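Local coordinates for tungstate ABC transporter, periplasmic tungstate-binding protein (Geobacter sulfurreducens, PDB 3LR1) that probably binds tungstate in the periplasm and delivers it to an ABC transporter for uptake into the cell, at residues 27-30 with 35-38. Residues are numbered along the deposited sequence; the frame is centred on the assembly and turned at random.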
loop_
_atom_site.group_PDB
_atom_site.type_symbol
_atom_site.label_atom_id
_atom_site.label_comp_id
_atom_site.label_asym_id
_atom_site.label_seq_id
_atom_site.Cartn_x
_atom_site.Cartn_y
_atom_site.Cartn_z
ATOM N N PRO A 27 -0.311 14.564 -15.610
ATOM C CA PRO A 27 -1.326 15.559 -15.970
ATOM C C PRO A 27 -1.515 16.651 -14.949
ATOM O O PRO A 27 -1.729 17.779 -15.330
ATOM C CB PRO A 27 -2.583 14.743 -16.079
ATOM C CG PRO A 27 -2.060 13.291 -16.287
ATOM C CD PRO A 27 -0.896 13.211 -15.438
ATOM N N PHE A 28 -1.416 16.321 -13.657
ATOM C CA PHE A 28 -1.445 17.333 -12.575
ATOM C C PHE A 28 -0.244 18.255 -12.667
ATOM O O PHE A 28 -0.380 19.488 -12.528
ATOM C CB PHE A 28 -1.502 16.658 -11.215
ATOM C CG PHE A 28 -1.488 17.595 -10.060
ATOM C CD1 PHE A 28 -2.648 18.230 -9.708
ATOM C CD2 PHE A 28 -0.273 17.919 -9.394
ATOM C CE1 PHE A 28 -2.655 19.187 -8.661
ATOM C CE2 PHE A 28 -0.240 18.816 -8.323
ATOM C CZ PHE A 28 -1.418 19.462 -7.946
ATOM N N GLU A 29 0.936 17.684 -12.876
ATOM C CA GLU A 29 2.154 18.497 -13.001
ATOM C C GLU A 29 2.058 19.492 -14.148
ATOM O O GLU A 29 2.394 20.679 -14.002
ATOM C CB GLU A 29 3.384 17.601 -13.125
ATOM C CG GLU A 29 3.658 16.771 -11.830
ATOM C CD GLU A 29 4.762 15.709 -11.969
ATOM O OE1 GLU A 29 4.758 14.936 -12.974
ATOM O OE2 GLU A 29 5.629 15.645 -11.067
ATOM N N LYS A 30 1.550 19.017 -15.284
ATOM C CA LYS A 30 1.384 19.885 -16.457
ATOM C C LYS A 30 0.358 20.957 -16.180
ATOM O O LYS A 30 0.566 22.127 -16.497
ATOM C CB LYS A 30 0.987 19.038 -17.663
ATOM C CG LYS A 30 0.900 19.809 -18.950
ATOM C CD LYS A 30 0.708 18.874 -20.149
ATOM C CE LYS A 30 0.777 19.662 -21.443
ATOM N NZ LYS A 30 2.077 20.340 -21.719
ATOM N N LYS A 35 6.198 20.265 -9.932
ATOM C CA LYS A 35 6.763 18.941 -9.847
ATOM C C LYS A 35 6.244 18.339 -8.539
ATOM O O LYS A 35 6.266 19.020 -7.511
ATOM C CB LYS A 35 8.294 19.033 -9.718
ATOM C CG LYS A 35 9.038 19.517 -10.926
ATOM C CD LYS A 35 8.814 18.628 -12.113
ATOM C CE LYS A 35 10.110 18.707 -13.087
ATOM N NZ LYS A 35 10.679 20.114 -13.144
ATOM N N VAL A 36 5.811 17.084 -8.568
ATOM C CA VAL A 36 5.423 16.375 -7.355
ATOM C C VAL A 36 6.549 15.406 -7.068
ATOM O O VAL A 36 6.757 14.426 -7.843
ATOM C CB VAL A 36 4.059 15.653 -7.488
ATOM C CG1 VAL A 36 3.684 14.861 -6.201
ATOM C CG2 VAL A 36 2.920 16.693 -7.932
ATOM N N ASP A 37 7.292 15.673 -5.975
ATOM C CA ASP A 37 8.325 14.765 -5.478
ATOM C C ASP A 37 7.670 13.659 -4.646
ATOM O O ASP A 37 6.939 13.948 -3.652
ATOM C CB ASP A 37 9.293 15.472 -4.549
ATOM C CG ASP A 37 10.125 16.505 -5.207
ATOM O OD1 ASP A 37 10.183 16.635 -6.436
ATOM O OD2 ASP A 37 10.801 17.174 -4.402
ATOM N N VAL A 38 7.933 12.421 -5.042
ATOM C CA VAL A 38 7.440 11.261 -4.352
ATOM C C VAL A 38 8.546 10.742 -3.420
ATOM O O VAL A 38 9.622 10.333 -3.868
ATOM C CB VAL A 38 7.008 10.160 -5.364
ATOM C CG1 VAL A 38 6.576 8.912 -4.669
ATOM C CG2 VAL A 38 5.927 10.666 -6.317
HETATM O O HOH W 1 6.559 12.864 -9.895
#
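E29 OE2 is gripped by two donors. The backbone N of V36 reaches it at 2.9 Å, with an almost straight N-H...O angle of 177°. OE2 accepts it with its anti lone pair, the one facing away from the other carboxylate oxygen. A water also donates to OE2, at 3.2 Å. The same water donates to V36 O at 2.6 Å. The carboxylate therefore holds V36 at both its N and its O, once directly and once through water. The E29 chain gets there because CG lies anti to the carbonyl carbon (chi1 -66°) and the chain then extends through CD (chi2 172°). With an alanine here, V36 N and the water would probably lose their shared acceptor on the helix, and the start of strand 35-41 its polar link to it.

Beside this bond the contact is apolar. V36 CG2 meets the F28 ring at its edge, near the ring plane, 3.7 Å from F28 CD2. The same methyl is 4.0 Å from E29 CG. L25, from the same helix, also packs on V36, while F28 continues onto L7 and L220. K35 pairs through its backbone with E5 and L7.

The contact joins the end of helix 20-32 to the start of strand 35-41. With strand 6-12, parallel to 35-41, they form a right-handed beta-alpha-beta crossover, as is usual in the lobes of periplasmic binding proteins.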